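Local coordinates for protein CT253 (Chlamydia trachomatis serovar L2, PDB 6UXC) that is of unknown function but is probably made as a lipoprotein with a signal sequence, in a family of uncharacterised proteins, at residues A116-R121 with Q171-E176; A72-P77 with E84-L89. One frame throughout, in Å; residues are numbered along the deposited sequence.

Contact 1: residues A116-R121 with Q171-E176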
loop_
_atom_site.group_PDB
_atom_site.type_symbol
_atom_site.label_atom_id
_atom_site.label_comp_id
_atom_site.label_asym_id
_atom_site.label_seq_id
_atom_site.Cartn_x
_atom_site.Cartn_y
_atom_site.Cartn_z
ATOM N N ALA A 116 -5.621 -11.402 1.207
ATOM C CA ALA A 116 -4.368 -10.709 0.985
ATOM C C ALA A 116 -3.865 -10.145 2.303
ATOM O O ALA A 116 -4.641 -9.844 3.214
ATOM C CB ALA A 116 -4.491 -9.582 -0.043
ATOM N N SER A 117 -2.555 -10.028 2.394
ATOM C CA SER A 117 -1.879 -9.595 3.606
ATOM C C SER A 117 -0.861 -8.546 3.204
ATOM O O SER A 117 -0.089 -8.768 2.265
ATOM C CB SER A 117 -1.198 -10.784 4.299
ATOM O OG SER A 117 -0.524 -10.396 5.472
ATOM N N VAL A 118 -0.845 -7.414 3.909
ATOM C CA VAL A 118 0.038 -6.297 3.569
ATOM C C VAL A 118 0.779 -5.830 4.815
ATOM O O VAL A 118 0.149 -5.541 5.842
ATOM C CB VAL A 118 -0.746 -5.118 2.963
ATOM C CG1 VAL A 118 0.167 -3.892 2.796
ATOM C CG2 VAL A 118 -1.381 -5.534 1.656
ATOM N N ARG A 119 2.113 -5.723 4.720
ATOM C CA ARG A 119 2.888 -5.076 5.773
ATOM C C ARG A 119 2.979 -3.581 5.474
ATOM O O ARG A 119 3.527 -3.168 4.441
ATOM C CB ARG A 119 4.289 -5.656 5.955
ATOM C CG ARG A 119 4.997 -4.981 7.128
ATOM C CD ARG A 119 6.403 -5.497 7.350
ATOM N NE ARG A 119 6.416 -6.906 7.658
ATOM C CZ ARG A 119 6.920 -7.855 6.876
ATOM N NH1 ARG A 119 7.483 -7.575 5.710
ATOM N NH2 ARG A 119 6.859 -9.106 7.283
ATOM N N VAL A 120 2.403 -2.780 6.360
ATOM C CA VAL A 120 2.428 -1.331 6.249
ATOM C C VAL A 120 3.495 -0.803 7.190
ATOM O O VAL A 120 3.513 -1.154 8.374
ATOM C CB VAL A 120 1.057 -0.718 6.584
ATOM C CG1 VAL A 120 1.108 0.791 6.428
ATOM C CG2 VAL A 120 -0.048 -1.303 5.687
ATOM N N ARG A 121 4.373 0.047 6.664
ATOM C CA ARG A 121 5.337 0.800 7.432
ATOM C C ARG A 121 5.160 2.286 7.167
ATOM O O ARG A 121 4.869 2.695 6.044
ATOM C CB ARG A 121 6.755 0.399 7.074
ATOM C CG ARG A 121 7.146 -0.928 7.604
ATOM C CD ARG A 121 8.451 -1.353 7.029
ATOM N NE ARG A 121 9.012 -2.477 7.760
ATOM C CZ ARG A 121 10.228 -2.956 7.553
ATOM N NH1 ARG A 121 10.981 -2.436 6.593
ATOM N NH2 ARG A 121 10.687 -3.939 8.316
ATOM N N GLN A 171 -11.047 -3.594 -1.434
ATOM C CA GLN A 171 -11.616 -2.332 -0.976
ATOM C C GLN A 171 -11.494 -2.199 0.539
ATOM O O GLN A 171 -11.063 -1.158 1.050
ATOM C CB GLN A 171 -13.072 -2.257 -1.434
ATOM C CG GLN A 171 -13.719 -0.918 -1.261
ATOM C CD GLN A 171 -15.157 -0.942 -1.715
ATOM O OE1 GLN A 171 -15.919 -1.831 -1.336
ATOM N NE2 GLN A 171 -15.535 0.020 -2.544
ATOM N N ARG A 172 -11.822 -3.259 1.272
ATOM C CA ARG A 172 -11.749 -3.166 2.730
ATOM C C ARG A 172 -10.302 -3.007 3.179
ATOM O O ARG A 172 -10.007 -2.230 4.098
ATOM C CB ARG A 172 -12.387 -4.393 3.389
ATOM C CG ARG A 172 -13.913 -4.411 3.337
ATOM C CD ARG A 172 -14.498 -5.331 4.420
ATOM N NE ARG A 172 -13.848 -6.629 4.367
ATOM C CZ ARG A 172 -14.204 -7.606 3.536
ATOM N NH1 ARG A 172 -15.244 -7.444 2.718
ATOM N NH2 ARG A 172 -13.536 -8.753 3.544
ATOM N N LEU A 173 -9.391 -3.736 2.536
ATOM C CA LEU A 173 -7.981 -3.651 2.879
ATOM C C LEU A 173 -7.415 -2.265 2.591
ATOM O O LEU A 173 -6.675 -1.712 3.419
ATOM C CB LEU A 173 -7.225 -4.731 2.115
ATOM C CG LEU A 173 -5.748 -4.913 2.409
ATOM C CD1 LEU A 173 -5.471 -5.164 3.881
ATOM C CD2 LEU A 173 -5.224 -6.064 1.553
ATOM N N PHE A 174 -7.735 -1.681 1.424
ATOM C CA PHE A 174 -7.219 -0.349 1.115
ATOM C C PHE A 174 -7.744 0.661 2.128
ATOM O O PHE A 174 -7.005 1.541 2.580
ATOM C CB PHE A 174 -7.624 0.106 -0.284
ATOM C CG PHE A 174 -7.137 -0.773 -1.391
ATOM C CD1 PHE A 174 -5.924 -1.407 -1.330
ATOM C CD2 PHE A 174 -7.908 -0.932 -2.526
ATOM C CE1 PHE A 174 -5.491 -2.212 -2.367
ATOM C CE2 PHE A 174 -7.463 -1.731 -3.576
ATOM C CZ PHE A 174 -6.268 -2.361 -3.486
ATOM N N ARG A 175 -9.022 0.541 2.491
ATOM C CA ARG A 175 -9.592 1.450 3.479
ATOM C C ARG A 175 -8.860 1.345 4.809
ATOM O O ARG A 175 -8.535 2.370 5.420
ATOM C CB ARG A 175 -11.068 1.144 3.679
ATOM C CG ARG A 175 -11.964 1.543 2.540
ATOM C CD ARG A 175 -13.354 1.060 2.875
ATOM N NE ARG A 175 -14.321 1.281 1.812
ATOM C CZ ARG A 175 -15.289 0.427 1.497
ATOM N NH1 ARG A 175 -15.408 -0.730 2.141
ATOM N NH2 ARG A 175 -16.131 0.721 0.519
ATOM N N GLU A 176 -8.540 0.121 5.240
ATOM C CA GLU A 176 -7.862 -0.058 6.521
ATOM C C GLU A 176 -6.437 0.464 6.468
ATOM O O GLU A 176 -5.945 1.051 7.443
ATOM C CB GLU A 176 -7.845 -1.527 6.957
ATOM C CG GLU A 176 -7.262 -1.692 8.382
ATOM C CD GLU A 176 -7.377 -3.109 8.972
ATOM O OE1 GLU A 176 -7.713 -3.222 10.173
ATOM O OE2 GLU A 176 -7.111 -4.094 8.276
#

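Contact 2: residues A72-P77 with E84-L89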
loop_
_atom_site.group_PDB
_atom_site.type_symbol
_atom_site.label_atom_id
_atom_site.label_comp_id
_atom_site.label_asym_id
_atom_site.label_seq_id
_atom_site.Cartn_x
_atom_site.Cartn_y
_atom_site.Cartn_z
ATOM N N ALA A 72 13.621 0.915 -2.203
ATOM C CA ALA A 72 13.723 -0.454 -1.716
ATOM C C ALA A 72 14.205 -0.504 -0.282
ATOM O O ALA A 72 13.826 -1.414 0.479
ATOM C CB ALA A 72 14.661 -1.245 -2.627
ATOM N N GLN A 73 15.064 0.433 0.115
ATOM C CA GLN A 73 15.653 0.336 1.440
ATOM C C GLN A 73 14.591 0.358 2.535
ATOM O O GLN A 73 14.811 -0.194 3.616
ATOM C CB GLN A 73 16.692 1.448 1.630
ATOM C CG GLN A 73 16.156 2.769 1.665
ATOM C CD GLN A 73 17.229 3.835 1.449
ATOM O OE1 GLN A 73 18.406 3.668 1.762
ATOM N NE2 GLN A 73 16.801 4.940 0.929
ATOM N N PHE A 74 13.433 0.982 2.277
ATOM C CA PHE A 74 12.384 1.056 3.294
ATOM C C PHE A 74 11.659 -0.264 3.495
ATOM O O PHE A 74 10.899 -0.391 4.465
ATOM C CB PHE A 74 11.376 2.157 2.924
ATOM C CG PHE A 74 11.954 3.539 2.998
ATOM C CD1 PHE A 74 12.563 4.111 1.895
ATOM C CD2 PHE A 74 11.889 4.256 4.185
ATOM C CE1 PHE A 74 13.105 5.402 1.986
ATOM C CE2 PHE A 74 12.432 5.512 4.272
ATOM C CZ PHE A 74 13.038 6.080 3.159
ATOM N N PHE A 75 11.896 -1.249 2.631
ATOM C CA PHE A 75 11.291 -2.568 2.741
ATOM C C PHE A 75 12.251 -3.630 3.248
ATOM O O PHE A 75 11.875 -4.805 3.288
ATOM C CB PHE A 75 10.735 -3.007 1.394
ATOM C CG PHE A 75 9.621 -2.128 0.905
ATOM C CD1 PHE A 75 8.364 -2.213 1.497
ATOM C CD2 PHE A 75 9.823 -1.186 -0.091
ATOM C CE1 PHE A 75 7.321 -1.436 1.051
ATOM C CE2 PHE A 75 8.771 -0.368 -0.517
ATOM C CZ PHE A 75 7.519 -0.499 0.073
ATOM N N SER A 76 13.482 -3.262 3.574
ATOM C CA SER A 76 14.409 -4.215 4.174
ATOM C C SER A 76 13.851 -4.686 5.508
ATOM O O SER A 76 13.393 -3.859 6.303
ATOM C CB SER A 76 15.763 -3.555 4.381
ATOM O OG SER A 76 16.648 -4.452 5.004
ATOM N N PRO A 77 13.870 -5.982 5.820
ATOM C CA PRO A 77 13.351 -6.427 7.119
ATOM C C PRO A 77 13.979 -5.681 8.295
ATOM O O PRO A 77 13.268 -5.256 9.218
ATOM C CB PRO A 77 13.661 -7.936 7.114
ATOM C CG PRO A 77 13.509 -8.302 5.633
ATOM C CD PRO A 77 14.158 -7.117 4.918
ATOM N N GLU A 84 21.197 10.910 4.272
ATOM C CA GLU A 84 21.540 11.186 2.886
ATOM C C GLU A 84 20.710 10.337 1.945
ATOM O O GLU A 84 20.361 10.785 0.852
ATOM C CB GLU A 84 23.029 10.894 2.675
ATOM C CG GLU A 84 23.553 11.097 1.283
ATOM C CD GLU A 84 25.038 10.736 1.181
ATOM O OE1 GLU A 84 25.440 9.632 1.633
ATOM O OE2 GLU A 84 25.806 11.568 0.666
ATOM N N LEU A 85 20.417 9.097 2.342
ATOM C CA LEU A 85 19.701 8.148 1.487
ATOM C C LEU A 85 18.180 8.360 1.483
ATOM O O LEU A 85 17.489 7.637 0.768
ATOM C CB LEU A 85 20.027 6.725 1.920
ATOM C CG LEU A 85 21.197 6.115 1.150
ATOM C CD1 LEU A 85 21.727 4.875 1.870
ATOM C CD2 LEU A 85 20.741 5.800 -0.304
ATOM N N ALA A 86 17.662 9.350 2.220
ATOM C CA ALA A 86 16.239 9.651 2.221
ATOM C C ALA A 86 15.891 10.973 1.550
ATOM O O ALA A 86 14.702 11.268 1.396
ATOM C CB ALA A 86 15.676 9.645 3.653
ATOM N N THR A 87 16.888 11.761 1.106
ATOM C CA THR A 87 16.599 13.114 0.618
ATOM C C THR A 87 15.718 13.121 -0.623
ATOM O O THR A 87 15.021 14.108 -0.878
ATOM C CB THR A 87 17.896 13.846 0.314
ATOM O OG1 THR A 87 18.629 13.136 -0.691
ATOM C CG2 THR A 87 18.726 13.980 1.589
ATOM N N GLN A 88 15.729 12.040 -1.404
ATOM C CA GLN A 88 14.877 11.984 -2.592
ATOM C C GLN A 88 13.393 11.963 -2.263
ATOM O O GLN A 88 12.567 12.203 -3.156
ATOM C CB GLN A 88 15.223 10.757 -3.426
ATOM C CG GLN A 88 16.526 10.880 -4.177
ATOM C CD GLN A 88 16.895 9.619 -4.914
ATOM O OE1 GLN A 88 16.031 8.799 -5.259
ATOM N NE2 GLN A 88 18.182 9.433 -5.130
ATOM N N LEU A 89 13.035 11.737 -1.004
ATOM C CA LEU A 89 11.636 11.761 -0.595
ATOM C C LEU A 89 11.237 13.065 0.068
ATOM O O LEU A 89 10.051 13.287 0.325
ATOM C CB LEU A 89 11.366 10.589 0.326
ATOM C CG LEU A 89 11.577 9.319 -0.524
ATOM C CD1 LEU A 89 12.075 8.190 0.273
ATOM C CD2 LEU A 89 10.320 8.961 -1.327
#

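Contact 1: residues A116-R121 with Q171-E176
Leu173 of helix 165-184 packs on Ala116 and Val118 of strand 113-124, a small, wholly apolar contact between a helix and the sheet it lies on. The centre of the contact lies about 7 Å from the centre of the chain, and all three touching residues are buried. One methyl group does the touching. Leu173 CD2 lies 3.9 Å from Ala116 CB and equally 3.9 Å from Val118 CG2. The two strand residues are two positions apart, so both send their CB atoms to the helix side of the sheet, and Leu173 CD2 bridges them. Leu173 holds CG anti to its own N (chi1 -175°), which carries the branch away from the helix and toward the strand. Val118 turns CG2 to the helix and crosses the leucine at a slant. No hydrogen bond joins the segments, and the nearest pair of CA atoms, those of Ala116 and Leu173, stays 8.2 Å apart. The backbones are therefore separated by a layer of side chains, and both distances are ordinary van der Waals contacts without strain. About 115 Å² is buried in all.

The same helix extends the layer with Met169 on Ala116, and with Ile177 on Val118 and Val120. Helix 41-55 closes in beside it, where Phe45 touches Val118 and meets Phe174 edge-to-face. Within the sheet, the strand is bonded through its backbone to strands 94-105 and 131-143. This is consistent with a two-layer alpha/beta sandwich, in which helices 41-55 and 165-184 cover one face of a mixed sheet.

Contact 2: residues A72-P77 with E84-L89
The ring of Phe74 has Ala86 CB at its edge, near the ring plane, with Phe74 CZ 4.5 Å away. Leu89 approaches the same end of the ring obliquely, from the opposite direction to the phenylalanine. Its CD1 comes to 3.4 Å from Phe74 CE1 and is slightly farther from Phe74 CZ, so this pair is packed closely. Phe74 places CG anti to its carbonyl carbon (chi1 -68°), and this sends the ring across to 84-89. Elsewhere the ring meets Phe123 edge-to-face.

The second flat group is the amide of Gln73. Gln73 NE2 donates to the backbone O of Leu85 over 2.8 Å. The bond is bent, with an angle of 141° at the hydrogen. The acceptor lies near the amide plane of Gln73, but the donor stands above the carbonyl plane of Leu85, 44° out of it. Gln73 NE2 also bonds to the O of Val70, so two main-chain carbonyls hold this nitrogen and limit rotation of the amide. Gln73 OE1 rests against the leucine, 3.5 Å from Leu85 CB.

Both segments belong to the long connection between helix 68-72 and strand 94-105. Residues 72-77 lead on from that helix. Residues 84-89 include a short 3-10 turn at 87-89, where Leu89 N bonds to Ala86 O. The whole connection runs from strand 59-61 to strand 94-105, past strand 19-28 that lies between them in the sheet, and is largely irregular apart from helix 68-72. Phe74 and Leu89 both reach Leu24 of strand 19-28, while Ile81, from the piece between the segments, touches Gln73 and Phe74.

Overall arrangement
From the N terminus, strand 19-28, helix 41-55 and strand 59-61 come first. Contact 2 then closes a short loop of six residues, between 72-77 and 84-89, ahead of strand 94-105. Contact 1 opens later, on strand 113-124, and closes about 50 residues on, on helix 165-184, after the edge strand 131-143. The two loops are in series and neither nests nor crosses. Their centres are about 21 Å apart. Arg121 joins them from the strand of contact 1: its NH1 probably hydrogen-bonds Ser76 O and Phe74 O. Contact 1 ties the sheet to a helix; contact 2 joins two parts of the connection between strands 59-61 and 94-105.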